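Alanine racemase (Enterococcus faecalis, PDB 3E6E) belongs to the alanine racemase family, a two-domain protein with an N-terminal alpha/beta barrel and a C-terminal domain rich in beta strands. Local coordinates at residues 224-229 with 239-244; 32-37 with 59-64; 246-251 with 330-335. The protein carries 1 engineered substitution. One frame throughout, in Å; residues are numbered along the deposited sequence.

Contact 1. Residues 224-229 with 239-244. With DCS (D-[3-hydroxy-2-methyl-5-phosphonooxymethyl-pyridin-4-ylmethyl]-N,O-cycloserylamide), chain D.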
loop_
_atom_site.group_PDB
_atom_site.type_symbol
_atom_site.label_atom_id
_atom_site.label_comp_id
_atom_site.label_asym_id
_atom_site.label_seq_id
_atom_site.Cartn_x
_atom_site.Cartn_y
_atom_site.Cartn_z
ATOM N N GLY A 224 -13.124 11.261 -11.789
ATOM C CA GLY A 224 -12.030 10.583 -11.124
ATOM C C GLY A 224 -11.153 9.678 -11.983
ATOM O O GLY A 224 -10.307 10.146 -12.746
ATOM N N VAL A 225 -11.371 8.369 -11.847
ATOM C CA VAL A 225 -10.609 7.341 -12.556
ATOM C C VAL A 225 -10.393 7.518 -14.041
ATOM O O VAL A 225 -9.336 7.143 -14.564
ATOM C CB VAL A 225 -11.231 5.956 -12.360
ATOM C CG1 VAL A 225 -11.097 5.559 -10.942
ATOM C CG2 VAL A 225 -12.669 5.972 -12.788
ATOM N N ALA A 226 -11.382 8.064 -14.729
ATOM C CA ALA A 226 -11.233 8.241 -16.152
ATOM C C ALA A 226 -10.150 9.257 -16.488
ATOM O O ALA A 226 -9.518 9.158 -17.535
ATOM C CB ALA A 226 -12.545 8.648 -16.767
ATOM N N MET A 227 -9.904 10.229 -15.615
ATOM C CA MET A 227 -8.875 11.209 -15.957
ATOM C C MET A 227 -7.479 10.598 -15.861
ATOM O O MET A 227 -6.477 11.250 -16.155
ATOM C CB MET A 227 -8.993 12.488 -15.103
ATOM C CG MET A 227 -8.651 12.389 -13.645
ATOM S SD MET A 227 -8.982 14.020 -12.852
ATOM C CE MET A 227 -8.236 13.755 -11.203
ATOM N N TYR A 228 -7.437 9.328 -15.466
ATOM C CA TYR A 228 -6.189 8.584 -15.348
ATOM C C TYR A 228 -6.125 7.530 -16.459
ATOM O O TYR A 228 -5.183 6.746 -16.532
ATOM C CB TYR A 228 -6.106 7.919 -13.979
ATOM C CG TYR A 228 -6.213 8.886 -12.815
ATOM C CD1 TYR A 228 -5.160 9.738 -12.481
ATOM C CD2 TYR A 228 -7.376 8.947 -12.044
ATOM C CE1 TYR A 228 -5.264 10.627 -11.407
ATOM C CE2 TYR A 228 -7.493 9.834 -10.966
ATOM C CZ TYR A 228 -6.438 10.670 -10.651
ATOM O OH TYR A 228 -6.564 11.532 -9.578
ATOM N N GLY A 229 -7.142 7.527 -17.317
ATOM C CA GLY A 229 -7.204 6.600 -18.435
ATOM C C GLY A 229 -7.686 5.189 -18.142
ATOM O O GLY A 229 -7.363 4.254 -18.886
ATOM N N PRO A 239 -15.886 2.861 -22.916
ATOM C CA PRO A 239 -15.963 4.292 -22.633
ATOM C C PRO A 239 -16.503 5.042 -23.826
ATOM O O PRO A 239 -16.489 4.535 -24.937
ATOM C CB PRO A 239 -14.530 4.644 -22.309
ATOM C CG PRO A 239 -14.103 3.428 -21.556
ATOM C CD PRO A 239 -14.603 2.314 -22.449
ATOM N N SER A 240 -16.987 6.252 -23.586
ATOM C CA SER A 240 -17.562 7.063 -24.647
ATOM C C SER A 240 -16.521 7.824 -25.465
ATOM O O SER A 240 -16.857 8.580 -26.380
ATOM C CB SER A 240 -18.579 8.018 -24.030
ATOM O OG SER A 240 -19.544 7.262 -23.321
ATOM N N TYR A 241 -15.255 7.619 -25.117
ATOM C CA TYR A 241 -14.135 8.236 -25.817
ATOM C C TYR A 241 -12.839 7.560 -25.367
ATOM O O TYR A 241 -12.774 6.972 -24.284
ATOM C CB TYR A 241 -14.101 9.749 -25.558
ATOM C CG TYR A 241 -13.664 10.172 -24.170
ATOM C CD1 TYR A 241 -12.316 10.339 -23.864
ATOM C CD2 TYR A 241 -14.602 10.413 -23.163
ATOM C CE1 TYR A 241 -11.913 10.735 -22.588
ATOM C CE2 TYR A 241 -14.207 10.806 -21.888
ATOM C CZ TYR A 241 -12.866 10.966 -21.610
ATOM O OH TYR A 241 -12.463 11.354 -20.360
ATOM N N ALA A 242 -11.817 7.638 -26.214
ATOM C CA ALA A 242 -10.519 7.023 -25.960
ATOM C C ALA A 242 -9.843 7.498 -24.695
ATOM O O ALA A 242 -9.396 8.639 -24.623
ATOM C CB ALA A 242 -9.605 7.274 -27.125
ATOM N N LEU A 243 -9.770 6.618 -23.701
ATOM C CA LEU A 243 -9.111 6.940 -22.439
ATOM C C LEU A 243 -7.659 6.526 -22.629
ATOM O O LEU A 243 -7.390 5.480 -23.208
ATOM C CB LEU A 243 -9.732 6.147 -21.282
ATOM C CG LEU A 243 -11.156 6.518 -20.849
ATOM C CD1 LEU A 243 -11.662 5.515 -19.812
ATOM C CD2 LEU A 243 -11.163 7.947 -20.288
ATOM N N LYS A 244 -6.725 7.349 -22.161
ATOM C CA LYS A 244 -5.307 7.043 -22.314
ATOM C C LYS A 244 -4.660 6.818 -20.958
ATOM O O LYS A 244 -4.500 7.751 -20.164
ATOM C CB LYS A 244 -4.596 8.181 -23.046
ATOM C CG LYS A 244 -3.071 8.059 -23.056
ATOM C CD LYS A 244 -2.403 9.344 -23.560
ATOM C CE LYS A 244 -2.631 9.574 -25.047
ATOM N NZ LYS A 244 -1.808 8.643 -25.873
HETATM N N1 DCS D . -17.511 11.639 -5.953
HETATM C C2 DCS D . -17.489 11.006 -4.668
HETATM C C2A DCS D . -18.421 11.453 -3.558
HETATM C C3 DCS D . -16.581 9.958 -4.480
HETATM O O3 DCS D . -16.494 9.310 -3.297
HETATM C C4 DCS D . -15.716 9.574 -5.584
HETATM C C4A DCS D . -14.732 8.435 -5.396
HETATM C C5 DCS D . -15.822 10.287 -6.858
HETATM C C6 DCS D . -16.709 11.295 -7.005
HETATM C C5A DCS D . -14.974 9.957 -8.062
HETATM O O4P DCS D . -15.339 8.657 -8.534
HETATM P P DCS D . -14.693 7.917 -9.787
HETATM O O1P DCS D . -14.970 8.746 -10.945
HETATM O O2P DCS D . -13.262 7.756 -9.554
HETATM O O3P DCS D . -15.352 6.622 -9.918
HETATM N N DCS D . -15.466 7.165 -5.002
HETATM C CA DCS D . -14.767 5.971 -4.772
HETATM C C DCS D . -14.492 5.406 -3.492
HETATM O O DCS D . -14.832 5.950 -2.288
HETATM N ND DCS D . -13.859 4.271 -3.664
HETATM O OG DCS D . -13.696 4.061 -5.018
HETATM C CB DCS D . -14.247 5.097 -5.685
#
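The backbones of 224-229 and 239-244 come closest at Gly229 and Lys244, whose CA atoms are 4.3 Å apart, and no hydrogen bond joins the two segments. Both lie in the loop that leads from strand 220-223 of the alpha/beta barrel to strand 249-259. Residues 225-228 form a short 3-10 turn at the phosphate end of the ligand. Gly229 has no side chain, and its CA sends a C-H toward Lys244 O at 3.4 Å, with 145° at the hydrogen. Leu243 carries most of the apolar contact. Its CB rests on Gly229 CA at 3.8 Å. With CG anti to the carbonyl carbon (chi1 -70°), the branch runs back to Ala226, where Leu243 CD2 lies 3.8 Å from Ala226 CB. The same methyl is 3.4 Å from Ala226 O. That oxygen is already bound, since it accepts from Gly229 N at 2.9 Å within the turn. The Tyr241 hydroxyl approaches Ala226 CB loosely. Its polar partner is the Tyr223 hydroxyl. Ser207 OG takes the N-H of Ala226 and so ties the turn to helix 207-212. At the phosphate of DCS, the backbone N-H groups of Gly224 and Val225 probably favour the negative charge. Gly224 N makes a weak, bent bond to O1P of DCS at 3.2 Å. Val225 N makes a straighter one to O2P of DCS, 3.0 Å long with 164° at the hydrogen.

Contact 2. Residues 32-37 with 59-64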
loop_
_atom_site.group_PDB
_atom_site.type_symbol
_atom_site.label_atom_id
_atom_site.label_comp_id
_atom_site.label_asym_id
_atom_site.label_seq_id
_atom_site.Cartn_x
_atom_site.Cartn_y
_atom_site.Cartn_z
ATOM N N GLY A 32 -22.021 23.852 -20.100
ATOM C CA GLY A 32 -22.766 24.729 -19.221
ATOM C C GLY A 32 -22.494 23.934 -17.952
ATOM O O GLY A 32 -23.299 23.936 -17.014
ATOM N N THR A 33 -21.346 23.257 -17.921
ATOM C CA THR A 33 -20.979 22.424 -16.783
ATOM C C THR A 33 -19.517 22.577 -16.375
ATOM O O THR A 33 -18.669 22.940 -17.182
ATOM C CB THR A 33 -21.243 20.953 -17.113
ATOM O OG1 THR A 33 -22.582 20.812 -17.606
ATOM C CG2 THR A 33 -21.077 20.095 -15.882
ATOM N N ALA A 34 -19.230 22.298 -15.110
ATOM C CA ALA A 34 -17.867 22.399 -14.615
ATOM C C ALA A 34 -17.257 21.030 -14.285
ATOM O O ALA A 34 -17.941 20.099 -13.836
ATOM C CB ALA A 34 -17.821 23.301 -13.391
ATOM N N LEU A 35 -15.953 20.925 -14.502
ATOM C CA LEU A 35 -15.255 19.683 -14.243
ATOM C C LEU A 35 -14.391 19.804 -13.012
ATOM O O LEU A 35 -13.478 20.628 -12.953
ATOM C CB LEU A 35 -14.386 19.305 -15.445
ATOM C CG LEU A 35 -13.627 17.975 -15.388
ATOM C CD1 LEU A 35 -12.570 17.990 -14.298
ATOM C CD2 LEU A 35 -14.610 16.868 -15.126
ATOM N N PHE A 36 -14.699 18.997 -12.011
ATOM C CA PHE A 36 -13.900 18.997 -10.813
ATOM C C PHE A 36 -13.102 17.715 -10.899
ATOM O O PHE A 36 -13.630 16.665 -11.294
ATOM C CB PHE A 36 -14.781 19.024 -9.559
ATOM C CG PHE A 36 -15.005 20.406 -9.003
ATOM C CD1 PHE A 36 -15.346 21.464 -9.842
ATOM C CD2 PHE A 36 -14.893 20.649 -7.641
ATOM C CE1 PHE A 36 -15.570 22.738 -9.333
ATOM C CE2 PHE A 36 -15.118 21.926 -7.122
ATOM C CZ PHE A 36 -15.457 22.969 -7.973
ATOM N N ALA A 37 -11.822 17.813 -10.557
ATOM C CA ALA A 37 -10.927 16.667 -10.589
ATOM C C ALA A 37 -10.665 16.138 -9.187
ATOM O O ALA A 37 -10.068 16.818 -8.354
ATOM C CB ALA A 37 -9.611 17.056 -11.260
ATOM N N GLY A 59 -8.552 21.722 -18.098
ATOM C CA GLY A 59 -9.853 22.356 -18.095
ATOM C C GLY A 59 -10.562 22.301 -16.764
ATOM O O GLY A 59 -11.667 22.825 -16.632
ATOM N N ALA A 60 -9.943 21.677 -15.772
ATOM C CA ALA A 60 -10.550 21.580 -14.458
ATOM C C ALA A 60 -10.615 22.957 -13.799
ATOM O O ALA A 60 -9.762 23.817 -14.041
ATOM C CB ALA A 60 -9.753 20.631 -13.594
ATOM N N THR A 61 -11.629 23.168 -12.965
ATOM C CA THR A 61 -11.781 24.452 -12.282
ATOM C C THR A 61 -12.118 24.240 -10.818
ATOM O O THR A 61 -12.617 25.142 -10.151
ATOM C CB THR A 61 -12.881 25.315 -12.949
ATOM O OG1 THR A 61 -14.138 24.627 -12.900
ATOM C CG2 THR A 61 -12.524 25.589 -14.401
ATOM N N GLY A 62 -11.823 23.040 -10.325
ATOM C CA GLY A 62 -12.087 22.699 -8.933
ATOM C C GLY A 62 -11.509 21.335 -8.572
ATOM O O GLY A 62 -11.182 20.546 -9.469
ATOM N N PHE A 63 -11.400 21.047 -7.272
ATOM C CA PHE A 63 -10.833 19.776 -6.814
ATOM C C PHE A 63 -11.541 19.066 -5.663
ATOM O O PHE A 63 -12.008 19.700 -4.713
ATOM C CB PHE A 63 -9.367 19.978 -6.434
ATOM C CG PHE A 63 -8.557 20.572 -7.521
ATOM C CD1 PHE A 63 -8.424 21.952 -7.627
ATOM C CD2 PHE A 63 -7.991 19.761 -8.498
ATOM C CE1 PHE A 63 -7.737 22.526 -8.703
ATOM C CE2 PHE A 63 -7.305 20.314 -9.575
ATOM C CZ PHE A 63 -7.179 21.706 -9.679
ATOM N N CYS A 64 -11.587 17.734 -5.758
ATOM C CA CYS A 64 -12.207 16.875 -4.750
ATOM C C CYS A 64 -11.179 15.950 -4.121
ATOM O O CYS A 64 -10.401 15.307 -4.821
ATOM C CB CYS A 64 -13.296 16.017 -5.381
ATOM S SG CYS A 64 -14.606 16.938 -6.204
#
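Ala37 and Phe36 bury the most surface here, followed by Leu35, and all three meet residues 60-64. Ala37 bonds through both its N-H and its carbonyl. Its N donates to Gly62 O at 3.0 Å. Its O accepts from Cys64 N at 3.1 Å, with the donor well above the carbonyl plane. The methyl of Ala37 lies on the same face of the sheet as Phe63, 4.2 Å from Phe63 CD2. Helix 48-56 covers this face, with Ala52 and Ala55 against the contact. Phe36 points to the other face. Its chi1 of -95° is off the usual staggered positions and lays the ring flat over Gly62. Gly62 CA stands 3.3 Å from the centroid of the Phe36 ring, only 5° off the normal, in a close CH-pi contact. The sulfur of Cys64 sits at the edge of that ring, and Cys64 SG is 4.0 Å from Phe36 CB. Tyr201 adds an edge-to-face contact to the same ring. Leu35 O takes Thr61 N at 3.1 Å, almost in line with the carbonyl bond. The side chain of Leu35 extends with CG anti to the backbone N, and Leu35 CD1 touches Ala60 CB at 3.9 Å. Just before Ala60, Gly59 ends the preceding helix in a Schellman motif. Parallel strands 34-38 and 62-65, joined through helices 40-44 and 48-56, make a beta-alpha-beta crossover, the repeating element of the TIM barrel.

Contact 3. Residues 246-251 with 330-335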
loop_
_atom_site.group_PDB
_atom_site.type_symbol
_atom_site.label_atom_id
_atom_site.label_comp_id
_atom_site.label_asym_id
_atom_site.label_seq_id
_atom_site.Cartn_x
_atom_site.Cartn_y
_atom_site.Cartn_z
ATOM N N ALA A 246 -2.476 6.699 -17.850
ATOM C CA ALA A 246 -1.431 7.623 -17.431
ATOM C C ALA A 246 -0.373 6.950 -16.563
ATOM O O ALA A 246 0.735 7.455 -16.431
ATOM C CB ALA A 246 -2.049 8.783 -16.669
ATOM N N LEU A 247 -0.736 5.819 -15.968
ATOM C CA LEU A 247 0.141 5.053 -15.090
ATOM C C LEU A 247 0.996 4.091 -15.900
ATOM O O LEU A 247 0.561 3.589 -16.930
ATOM C CB LEU A 247 -0.709 4.260 -14.099
ATOM C CG LEU A 247 -0.155 3.673 -12.805
ATOM C CD1 LEU A 247 1.173 2.993 -13.052
ATOM C CD2 LEU A 247 -0.026 4.760 -11.778
ATOM N N ARG A 248 2.207 3.831 -15.409
ATOM C CA ARG A 248 3.165 2.920 -16.043
ATOM C C ARG A 248 4.116 2.410 -14.957
ATOM O O ARG A 248 4.539 3.169 -14.077
ATOM C CB ARG A 248 3.939 3.660 -17.127
ATOM C CG ARG A 248 4.382 2.787 -18.256
ATOM C CD ARG A 248 4.935 3.613 -19.409
ATOM N NE ARG A 248 5.398 2.724 -20.474
ATOM C CZ ARG A 248 6.467 1.931 -20.388
ATOM N NH1 ARG A 248 7.207 1.920 -19.291
ATOM N NH2 ARG A 248 6.772 1.120 -21.393
ATOM N N LEU A 249 4.452 1.128 -15.005
ATOM C CA LEU A 249 5.327 0.561 -13.981
ATOM C C LEU A 249 6.450 -0.291 -14.550
ATOM O O LEU A 249 6.203 -1.257 -15.285
ATOM C CB LEU A 249 4.497 -0.278 -13.021
ATOM C CG LEU A 249 5.206 -1.100 -11.957
ATOM C CD1 LEU A 249 5.878 -0.198 -10.918
ATOM C CD2 LEU A 249 4.167 -1.976 -11.291
ATOM N N THR A 250 7.687 0.053 -14.193
ATOM C CA THR A 250 8.852 -0.681 -14.680
ATOM C C THR A 250 9.843 -1.004 -13.583
ATOM O O THR A 250 9.749 -0.513 -12.455
ATOM C CB THR A 250 9.635 0.119 -15.746
ATOM O OG1 THR A 250 9.896 1.437 -15.244
ATOM C CG2 THR A 250 8.877 0.190 -17.068
ATOM N N SER A 251 10.806 -1.841 -13.938
ATOM C CA SER A 251 11.876 -2.228 -13.032
ATOM C C SER A 251 12.919 -2.842 -13.945
ATOM O O SER A 251 12.909 -2.584 -15.153
ATOM C CB SER A 251 11.388 -3.259 -12.017
ATOM O OG SER A 251 12.349 -3.446 -10.988
ATOM N N VAL A 330 15.271 -3.757 -19.157
ATOM C CA VAL A 330 14.098 -3.192 -18.481
ATOM C C VAL A 330 12.953 -4.180 -18.309
ATOM O O VAL A 330 12.566 -4.880 -19.247
ATOM C CB VAL A 330 13.528 -1.967 -19.231
ATOM C CG1 VAL A 330 12.241 -1.496 -18.547
ATOM C CG2 VAL A 330 14.553 -0.845 -19.260
ATOM N N VAL A 331 12.416 -4.241 -17.099
ATOM C CA VAL A 331 11.301 -5.120 -16.841
ATOM C C VAL A 331 10.041 -4.280 -16.811
ATOM O O VAL A 331 9.892 -3.378 -15.976
ATOM C CB VAL A 331 11.447 -5.853 -15.506
ATOM C CG1 VAL A 331 10.138 -6.564 -15.157
ATOM C CG2 VAL A 331 12.588 -6.870 -15.604
ATOM N N THR A 332 9.137 -4.575 -17.735
ATOM C CA THR A 332 7.885 -3.854 -17.827
ATOM C C THR A 332 6.716 -4.602 -17.180
ATOM O O THR A 332 6.250 -5.622 -17.695
ATOM C CB THR A 332 7.557 -3.572 -19.284
ATOM O OG1 THR A 332 8.684 -2.931 -19.903
ATOM C CG2 THR A 332 6.323 -2.675 -19.380
ATOM N N LEU A 333 6.247 -4.091 -16.046
ATOM C CA LEU A 333 5.130 -4.708 -15.348
ATOM C C LEU A 333 3.784 -4.118 -15.788
ATOM O O LEU A 333 2.795 -4.842 -15.928
ATOM C CB LEU A 333 5.306 -4.571 -13.833
ATOM C CG LEU A 333 6.462 -5.384 -13.219
ATOM C CD1 LEU A 333 7.789 -4.693 -13.468
ATOM C CD2 LEU A 333 6.244 -5.539 -11.737
ATOM N N VAL A 334 3.743 -2.809 -16.008
ATOM C CA VAL A 334 2.515 -2.156 -16.445
ATOM C C VAL A 334 2.855 -1.203 -17.585
ATOM O O VAL A 334 3.587 -0.237 -17.396
ATOM C CB VAL A 334 1.861 -1.376 -15.277
ATOM C CG1 VAL A 334 0.615 -0.666 -15.759
ATOM C CG2 VAL A 334 1.521 -2.329 -14.149
ATOM N N GLY A 335 2.334 -1.479 -18.771
ATOM C CA GLY A 335 2.632 -0.634 -19.906
ATOM C C GLY A 335 2.844 -1.474 -21.150
ATOM O O GLY A 335 2.323 -2.586 -21.234
#
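A classic beta bulge marks this antiparallel strand pair of the C-terminal domain, with Leu333 and Val334 both set against Leu249. The carbonyl of Leu249 holds two donors. Val334 N binds Leu249 O at 3.0 Å, in the carbonyl plane and on a lone pair. Leu333 N reaches the same Leu249 O at 2.9 Å, but this bond is bent to 140° at the hydrogen. Leu249 N returns a bond to Val334 O at 2.9 Å, also on a lone pair. Beyond the bulge the antiparallel pairing goes on, with some distortion. Thr250 and Thr332 form a non-hydrogen-bonded pair. Ser251 and Val331 form a hydrogen-bonded one. Ser251 N donates to Val331 O at 2.7 Å, and Val331 N gives its hydrogen to Ser251 O from above the carbonyl plane.

Leu249 carries the apolar packing. Its CG is anti to the backbone N (chi1 173°), which turns the branch toward the bulge. Leu249 CB meets Val334 CB at 3.6 Å, and Leu249 CD2 meets Leu333 CB at 3.8 Å. Thr250 lies on the other face of the sheet, where its CG2 methyl touches CG1 of Val330. The aliphatic part of Arg248 crosses in front of the Val334 carbonyl oxygen, with Arg248 CG 3.2 Å from Val334 O. The hydroxyl of Ser251 is hydrogen-bonded to Thr9 OG1, outside the two segments.

At 333-335 the chain turns a corner and leaves this strand direction. Strand 249-259 also pairs with strand 10-12, where Leu11 packs on Leu249 and the backbones of Arg10 and Thr250 are hydrogen-bonded. Strand 298-301 flanks 330-332, with Val299 against Val331 and Leu333, and Val282 of strand 277-282 touches Ser251 and Val331.

How the contacts relate
The three contacts follow one another along the chain, from barrel to C-terminal domain as contacts 2, 1 and 3. Contact 1 touches both of the others. Met227 SD packs on Ala37 CB of contact 2 at 3.5 Å. Toward the C-terminal domain, Tyr228 O and Ala246 N of contact 3 are 3.0 Å apart, a probable hydrogen bond. Contacts 2 and 3 do not meet: their nearest atoms are about 12 Å apart and their centres about 30 Å. In contact 1, segment 224-229 meets the DCS phosphate through backbone N-H groups. In contact 2 the side chain of Cys64 is about 6 Å from a DCS, whereas in contact 3 Leu247 is about 14 Å from one.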